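Local coordinates for uncharacterized protein (Magnetospirillum magneticum AMB-1, PDB 5MU5) that probably transfers sugar to flagellin, as a Maf-type glycosyltransferase that takes part in the formation of bacterial flagella, at residues A[103-106]-A[111-114]; A[558-563]-A[569-574]; A[578-583]-A[597-602]. All blocks are in the same frame, centred on the assembly; numbering follows the deposited sequence.

Contact 1. Residues A[103-106]-A[111-114]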
loop_
_atom_site.group_PDB
_atom_site.type_symbol
_atom_site.label_atom_id
_atom_site.label_comp_id
_atom_site.label_asym_id
_atom_site.label_seq_id
_atom_site.Cartn_x
_atom_site.Cartn_y
_atom_site.Cartn_z
ATOM N N LYS A 103 -11.341 16.431 23.594
ATOM C CA LYS A 103 -11.511 16.869 24.959
ATOM C C LYS A 103 -11.751 18.397 25.034
ATOM O O LYS A 103 -12.680 18.847 25.706
ATOM C CB LYS A 103 -10.305 16.464 25.776
ATOM C CG LYS A 103 -10.344 16.988 27.187
ATOM C CD LYS A 103 -9.031 16.730 27.909
ATOM C CE LYS A 103 -8.975 17.506 29.224
ATOM N NZ LYS A 103 -10.217 17.303 30.024
ATOM N N ARG A 104 -10.923 19.184 24.350
ATOM C CA ARG A 104 -11.077 20.643 24.357
ATOM C C ARG A 104 -12.410 21.098 23.740
ATOM O O ARG A 104 -13.071 22.020 24.254
ATOM C CB ARG A 104 -9.916 21.306 23.644
ATOM C CG ARG A 104 -8.622 21.294 24.447
ATOM C CD ARG A 104 -7.438 21.765 23.609
ATOM N NE ARG A 104 -7.558 23.169 23.222
ATOM C CZ ARG A 104 -6.612 23.884 22.604
ATOM N NH1 ARG A 104 -5.439 23.349 22.280
ATOM N NH2 ARG A 104 -6.839 25.150 22.307
ATOM N N ALA A 105 -12.806 20.453 22.647
ATOM C CA ALA A 105 -14.105 20.720 22.048
ATOM C C ALA A 105 -15.251 20.403 23.010
ATOM O O ALA A 105 -16.123 21.239 23.207
ATOM C CB ALA A 105 -14.285 19.933 20.765
ATOM N N THR A 106 -15.254 19.215 23.615
ATOM C CA THR A 106 -16.367 18.862 24.500
ATOM C C THR A 106 -16.378 19.743 25.755
ATOM O O THR A 106 -17.444 20.219 26.175
ATOM C CB THR A 106 -16.404 17.361 24.850
ATOM O OG1 THR A 106 -15.187 16.975 25.491
ATOM C CG2 THR A 106 -16.588 16.518 23.583
ATOM N N SER A 111 -20.215 19.482 20.540
ATOM C CA SER A 111 -20.421 18.048 20.406
ATOM C C SER A 111 -20.301 17.672 18.927
ATOM O O SER A 111 -20.029 18.522 18.074
ATOM C CB SER A 111 -21.773 17.649 20.961
ATOM O OG SER A 111 -22.776 18.320 20.236
ATOM N N PHE A 112 -20.493 16.397 18.630
ATOM C CA PHE A 112 -20.247 15.884 17.291
ATOM C C PHE A 112 -21.416 15.070 16.787
ATOM O O PHE A 112 -21.845 14.150 17.436
ATOM C CB PHE A 112 -18.969 15.059 17.307
ATOM C CG PHE A 112 -17.761 15.872 17.671
ATOM C CD1 PHE A 112 -17.135 16.661 16.716
ATOM C CD2 PHE A 112 -17.310 15.924 18.973
ATOM C CE1 PHE A 112 -16.052 17.453 17.040
ATOM C CE2 PHE A 112 -16.214 16.710 19.304
ATOM C CZ PHE A 112 -15.589 17.476 18.336
ATOM N N LEU A 113 -21.952 15.451 15.634
ATOM C CA LEU A 113 -23.000 14.694 15.002
ATOM C C LEU A 113 -22.434 13.399 14.434
ATOM O O LEU A 113 -21.250 13.298 14.119
ATOM C CB LEU A 113 -23.581 15.486 13.845
ATOM C CG LEU A 113 -24.168 16.856 14.107
ATOM C CD1 LEU A 113 -24.346 17.545 12.768
ATOM C CD2 LEU A 113 -25.490 16.755 14.863
ATOM N N GLN A 114 -23.302 12.414 14.257
ATOM C CA GLN A 114 -22.905 11.165 13.621
ATOM C C GLN A 114 -22.539 11.448 12.161
ATOM O O GLN A 114 -21.541 10.979 11.670
ATOM C CB GLN A 114 -24.049 10.152 13.676
ATOM C CG GLN A 114 -23.621 8.745 13.265
ATOM C CD GLN A 114 -24.784 7.817 12.900
ATOM O OE1 GLN A 114 -25.952 8.101 13.167
ATOM N NE2 GLN A 114 -24.454 6.694 12.281
#
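A105 and F112 make the main apolar contact here, between the C-terminal part of helix 92-107 and the short strand 111-112. The methyl of A105 points at the strand, and its CB lies 3.7 Å from CZ of the F112 ring, approaching obliquely. T106 adds a looser touch at the edge of the same ring: its CG2 sits near the ring plane, 4.3 Å from CE2 of F112. The phenyl ring reaches the helix because CG stands anti to the carbonyl carbon (chi1 -63°), which turns the far edge of the ring, CZ and CE2, toward A105 and T106. A small alanine suits this place, since it lets the ring come close to the helix.

Ring-to-ring contacts continue on the F112 side, where Y608 and F621 each meet it edge-to-face. The polar links go to other parts of the chain: R104 forms salt bridges with D627 and E628, and the backbone of S111 is hydrogen-bonded to that of T613 in a two-stranded antiparallel sheet.

No hydrogen bond joins the two segments, so they meet here through apolar packing without a directional bond, one aromatic ring serving both A105 and T106, while the polar bonding of the strand goes to 612-613.

Contact 2. Residues A[558-563]-A[569-574]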
loop_
_atom_site.group_PDB
_atom_site.type_symbol
_atom_site.label_atom_id
_atom_site.label_comp_id
_atom_site.label_asym_id
_atom_site.label_seq_id
_atom_site.Cartn_x
_atom_site.Cartn_y
_atom_site.Cartn_z
ATOM N N ALA A 558 3.489 22.882 9.741
ATOM C CA ALA A 558 2.940 23.719 10.793
ATOM C C ALA A 558 2.480 25.016 10.164
ATOM O O ALA A 558 1.356 25.485 10.404
ATOM C CB ALA A 558 3.985 23.995 11.856
ATOM N N GLN A 559 3.333 25.568 9.314
ATOM C CA GLN A 559 3.041 26.826 8.632
ATOM C C GLN A 559 1.819 26.710 7.706
ATOM O O GLN A 559 0.996 27.630 7.618
ATOM C CB GLN A 559 4.271 27.263 7.826
ATOM C CG GLN A 559 4.143 28.625 7.158
ATOM C CD GLN A 559 3.924 29.734 8.169
ATOM O OE1 GLN A 559 4.532 29.739 9.234
ATOM N NE2 GLN A 559 3.050 30.674 7.844
ATOM N N ALA A 560 1.712 25.571 7.021
ATOM C CA ALA A 560 0.572 25.278 6.148
ATOM C C ALA A 560 -0.726 25.308 6.931
ATOM O O ALA A 560 -1.696 25.894 6.490
ATOM C CB ALA A 560 0.746 23.921 5.489
ATOM N N MET A 561 -0.739 24.675 8.098
ATOM C CA MET A 561 -1.909 24.709 8.984
ATOM C C MET A 561 -2.258 26.163 9.372
ATOM O O MET A 561 -3.427 26.546 9.328
ATOM C CB MET A 561 -1.656 23.821 10.223
ATOM C CG MET A 561 -2.662 23.956 11.350
ATOM S SD MET A 561 -4.338 23.518 10.832
ATOM C CE MET A 561 -4.170 21.730 10.811
ATOM N N ASP A 562 -1.260 26.978 9.723
ATOM C CA ASP A 562 -1.520 28.401 10.048
ATOM C C ASP A 562 -2.062 29.174 8.853
ATOM O O ASP A 562 -2.936 30.005 9.010
ATOM C CB ASP A 562 -0.268 29.144 10.558
ATOM C CG ASP A 562 0.073 28.813 11.999
ATOM O OD1 ASP A 562 -0.765 28.210 12.703
ATOM O OD2 ASP A 562 1.199 29.145 12.437
ATOM N N ASP A 563 -1.539 28.913 7.667
ATOM C CA ASP A 563 -1.984 29.646 6.493
ATOM C C ASP A 563 -3.354 29.187 6.011
ATOM O O ASP A 563 -4.060 29.965 5.398
ATOM C CB ASP A 563 -0.978 29.497 5.341
ATOM C CG ASP A 563 0.389 30.084 5.665
ATOM O OD1 ASP A 563 0.472 31.012 6.498
ATOM O OD2 ASP A 563 1.386 29.628 5.072
ATOM N N ASN A 569 -10.084 21.758 2.121
ATOM C CA ASN A 569 -9.555 21.214 0.906
ATOM C C ASN A 569 -8.201 21.818 0.529
ATOM O O ASN A 569 -7.273 21.087 0.160
ATOM C CB ASN A 569 -10.582 21.364 -0.198
ATOM C CG ASN A 569 -11.808 20.487 0.025
ATOM O OD1 ASN A 569 -11.859 19.658 0.952
ATOM N ND2 ASN A 569 -12.814 20.664 -0.832
ATOM N N ARG A 570 -8.074 23.138 0.643
ATOM C CA ARG A 570 -6.815 23.803 0.327
ATOM C C ARG A 570 -5.705 23.324 1.274
ATOM O O ARG A 570 -4.613 23.013 0.837
ATOM C CB ARG A 570 -6.978 25.327 0.355
ATOM C CG ARG A 570 -5.723 26.112 -0.038
ATOM C CD ARG A 570 -5.161 25.740 -1.417
ATOM N NE ARG A 570 -6.163 25.765 -2.506
ATOM C CZ ARG A 570 -5.923 25.408 -3.777
ATOM N NH1 ARG A 570 -4.708 24.990 -4.158
ATOM N NH2 ARG A 570 -6.905 25.464 -4.677
ATOM N N LEU A 571 -6.016 23.239 2.559
ATOM C CA LEU A 571 -5.081 22.752 3.559
ATOM C C LEU A 571 -4.607 21.362 3.240
ATOM O O LEU A 571 -3.409 21.088 3.355
ATOM C CB LEU A 571 -5.732 22.738 4.944
ATOM C CG LEU A 571 -4.886 22.153 6.064
ATOM C CD1 LEU A 571 -3.526 22.831 6.107
ATOM C CD2 LEU A 571 -5.627 22.323 7.376
ATOM N N MET A 572 -5.536 20.483 2.855
ATOM C CA MET A 572 -5.172 19.089 2.480
ATOM C C MET A 572 -4.341 19.031 1.231
ATOM O O MET A 572 -3.401 18.253 1.161
ATOM C CB MET A 572 -6.391 18.198 2.247
ATOM C CG MET A 572 -6.945 17.515 3.469
ATOM S SD MET A 572 -5.783 16.558 4.468
ATOM C CE MET A 572 -4.694 15.773 3.271
ATOM N N LEU A 573 -4.689 19.846 0.236
ATOM C CA LEU A 573 -3.892 19.911 -0.993
ATOM C C LEU A 573 -2.477 20.338 -0.679
ATOM O O LEU A 573 -1.531 19.776 -1.209
ATOM C CB LEU A 573 -4.490 20.883 -2.020
ATOM C CG LEU A 573 -5.740 20.379 -2.735
ATOM C CD1 LEU A 573 -6.503 21.512 -3.418
ATOM C CD2 LEU A 573 -5.377 19.293 -3.731
ATOM N N VAL A 574 -2.329 21.314 0.201
ATOM C CA VAL A 574 -0.995 21.800 0.543
ATOM C C VAL A 574 -0.184 20.747 1.304
ATOM O O VAL A 574 0.985 20.551 1.012
ATOM C CB VAL A 574 -1.057 23.116 1.330
ATOM C CG1 VAL A 574 0.326 23.536 1.808
ATOM C CG2 VAL A 574 -1.634 24.211 0.449
#
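L571 reaches across from helix 568-579 to lie against A560 and M561 of helix 546-564. From CB, its chain runs to a CG that is anti to the backbone N (chi1 176°), and this carries the fork of the leucine toward the neighbouring helix. One branch, CD1, rests on backbone: it is 3.6 Å from the carbonyl O of A560 and also close to CA of M561. The other branch, CD2, meets the thioether end of M561, lying 3.8 Å from CE and nearly as close to SD.

The CB of M561 points away from the partner helix. Bends at chi2 and chi3 fold the flexible chain round so that its methyl comes back to the leucine, and the two side chains cross obliquely. One turn along helix 568-579 from L571, V574 sets CG1 3.7 Å from CB of A560. The small A560 allows this close fit, and V574 achieves it because its CB points toward the partner helix and CG1 stands anti to the backbone N (chi1 174°).

In place of L571, an alanine would lack CG and both methyls and would probably leave a gap beside the A560 carbonyl, with the M561 thioether losing one of its neighbours. Y605 of helix 589-609 touches both M561 and L571, adding a third helix to the apolar patch, to which I625 and F629 of helix 618-646 also contribute, while D562 turns elsewhere to a salt bridge with R626.

The segment axes pass 9.5 Å apart at their closest. Their directions differ by 162°, and only a short turn connects the helices: an antiparallel alpha-alpha hairpin, here built into the helical bundle domain of a Maf flagellin glycosyltransferase.

Contact 3. Residues A[578-583]-A[597-602]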
loop_
_atom_site.group_PDB
_atom_site.type_symbol
_atom_site.label_atom_id
_atom_site.label_comp_id
_atom_site.label_asym_id
_atom_site.label_seq_id
_atom_site.Cartn_x
_atom_site.Cartn_y
_atom_site.Cartn_z
ATOM N N MET A 578 3.342 18.511 0.040
ATOM C CA MET A 578 4.550 18.422 0.848
ATOM C C MET A 578 4.918 17.014 1.291
ATOM O O MET A 578 6.082 16.725 1.479
ATOM C CB MET A 578 4.381 19.230 2.120
ATOM C CG MET A 578 4.382 20.709 1.893
ATOM S SD MET A 578 3.992 21.559 3.427
ATOM C CE MET A 578 3.938 23.244 2.806
ATOM N N LEU A 579 3.936 16.149 1.503
ATOM C CA LEU A 579 4.208 14.851 2.122
ATOM C C LEU A 579 4.191 13.634 1.212
ATOM O O LEU A 579 4.961 12.689 1.441
ATOM C CB LEU A 579 3.230 14.623 3.265
ATOM C CG LEU A 579 3.310 15.653 4.376
ATOM C CD1 LEU A 579 2.180 15.371 5.340
ATOM C CD2 LEU A 579 4.646 15.634 5.089
ATOM N N LEU A 580 3.310 13.650 0.210
ATOM C CA LEU A 580 3.096 12.509 -0.697
ATOM C C LEU A 580 3.810 12.771 -2.017
ATOM O O LEU A 580 5.028 12.913 -2.006
ATOM C CB LEU A 580 1.594 12.266 -0.878
ATOM C CG LEU A 580 0.815 12.190 0.433
ATOM C CD1 LEU A 580 -0.674 12.048 0.179
ATOM C CD2 LEU A 580 1.300 11.064 1.339
ATOM N N ARG A 581 3.086 12.834 -3.142
ATOM C CA ARG A 581 3.688 13.105 -4.462
ATOM C C ARG A 581 4.794 12.084 -4.764
ATOM O O ARG A 581 5.903 12.442 -5.165
ATOM C CB ARG A 581 4.233 14.545 -4.508
ATOM C CG ARG A 581 4.783 15.005 -5.856
ATOM C CD ARG A 581 5.310 16.433 -5.768
ATOM N NE ARG A 581 6.474 16.562 -4.888
ATOM C CZ ARG A 581 7.733 16.266 -5.217
ATOM N NH1 ARG A 581 8.041 15.788 -6.417
ATOM N NH2 ARG A 581 8.697 16.438 -4.322
ATOM N N ASP A 582 4.479 10.807 -4.556
ATOM C CA ASP A 582 5.459 9.719 -4.713
ATOM C C ASP A 582 5.935 9.533 -6.168
ATOM O O ASP A 582 7.091 9.176 -6.405
ATOM C CB ASP A 582 4.870 8.398 -4.179
ATOM C CG ASP A 582 5.937 7.335 -3.895
ATOM O OD1 ASP A 582 5.796 6.607 -2.903
ATOM O OD2 ASP A 582 6.924 7.210 -4.646
ATOM N N TYR A 583 5.050 9.782 -7.131
ATOM C CA TYR A 583 5.360 9.540 -8.545
ATOM C C TYR A 583 6.505 10.384 -9.121
ATOM O O TYR A 583 7.420 9.836 -9.739
ATOM C CB TYR A 583 4.108 9.728 -9.408
ATOM C CG TYR A 583 4.386 9.570 -10.891
ATOM C CD1 TYR A 583 4.602 8.307 -11.450
ATOM C CD2 TYR A 583 4.446 10.684 -11.735
ATOM C CE1 TYR A 583 4.865 8.157 -12.803
ATOM C CE2 TYR A 583 4.706 10.542 -13.088
ATOM C CZ TYR A 583 4.914 9.278 -13.615
ATOM O OH TYR A 583 5.172 9.129 -14.954
ATOM N N THR A 597 2.190 9.852 10.224
ATOM C CA THR A 597 1.693 10.453 11.423
ATOM C C THR A 597 0.864 11.696 11.103
ATOM O O THR A 597 -0.311 11.769 11.501
ATOM C CB THR A 597 2.850 10.697 12.376
ATOM O OG1 THR A 597 3.411 9.414 12.722
ATOM C CG2 THR A 597 2.387 11.424 13.639
ATOM N N LEU A 598 1.429 12.631 10.338
ATOM C CA LEU A 598 0.690 13.854 9.969
ATOM C C LEU A 598 -0.609 13.612 9.161
ATOM O O LEU A 598 -1.622 14.288 9.393
ATOM C CB LEU A 598 1.588 14.831 9.216
ATOM C CG LEU A 598 2.834 15.318 9.964
ATOM C CD1 LEU A 598 3.583 16.317 9.107
ATOM C CD2 LEU A 598 2.499 15.927 11.315
ATOM N N MET A 599 -0.589 12.657 8.233
ATOM C CA MET A 599 -1.775 12.357 7.427
ATOM C C MET A 599 -2.876 11.697 8.241
ATOM O O MET A 599 -4.054 11.904 7.976
ATOM C CB MET A 599 -1.446 11.484 6.210
ATOM C CG MET A 599 -0.756 12.211 5.057
ATOM S SD MET A 599 -1.733 13.528 4.284
ATOM C CE MET A 599 -1.261 14.949 5.256
ATOM N N MET A 600 -2.505 10.905 9.224
ATOM C CA MET A 600 -3.490 10.329 10.089
ATOM C C MET A 600 -4.100 11.380 10.995
ATOM O O MET A 600 -5.309 11.317 11.276
ATOM C CB MET A 600 -2.878 9.221 10.912
ATOM C CG MET A 600 -2.544 8.058 10.021
ATOM S SD MET A 600 -4.013 7.518 9.127
ATOM C CE MET A 600 -4.850 6.708 10.509
ATOM N N ALA A 601 -3.278 12.328 11.460
ATOM C CA ALA A 601 -3.804 13.436 12.232
ATOM C C ALA A 601 -4.810 14.218 11.383
ATOM O O ALA A 601 -5.881 14.549 11.851
ATOM C CB ALA A 601 -2.690 14.328 12.723
ATOM N N ALA A 602 -4.485 14.454 10.118
ATOM C CA ALA A 602 -5.385 15.178 9.206
ATOM C C ALA A 602 -6.676 14.450 8.976
ATOM O O ALA A 602 -7.725 15.072 8.885
ATOM C CB ALA A 602 -4.720 15.461 7.878
#
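No ring, amide or carboxylate enters the meeting of L579 with L598 and M599, so the contact has neither faces nor edges and is made by aliphatic branches and a thioether. L579 does most of the work. Its CB points at helix 589-609, and the CD1 methyl touches two partners, set at roughly a right angle about it. CE of M599 is 3.5 Å from that CD1, tighter than usual for two carbons, and the side chains meet at a slant. L598 comes at about a right angle, with its CB 4.0 Å from the same L579 CD1 and its own CD1 little farther. M599 brings its methyl there through a chain bent at both chi2 (-63°) and chi3 (90°), a curl that an unbranched, flexible residue can adopt.

These residues join successive helices of the bundle, 568-579 and 589-609, just where the first of them ends. L579 is the last helical residue and also packs on L553 and C557 of helix 546-564, so its branched apolar side chain serves a position shared by three helices.

L580, the first residue to leave helical geometry, adds a looser touch: its CD2 is 4.4 Å from CG of M599. L598 also packs against M632 and M636 of helix 618-646, and M599 touches I205 in a loop.

Contacts 2 and 3 belong to the buried interior of the helical bundle and share helix 568-579, with centres about 12 Å apart. They touch directly, since M572 of the first lies against A602 and M599 of the second. Contact 1 stands at the periphery, its centre about 23 Å from that of contact 2, and is only partly buried. Chemistry follows place: contact 3 relies on leucine and methionine, and contact 2 adds alanine and valine, whereas contact 1 has an aromatic ring at its centre and charged or polar side chains around it. Helix 618-646 borders all three, giving F621 to contact 1, I625 and F629 to contact 2, and M632 and M636 to contact 3.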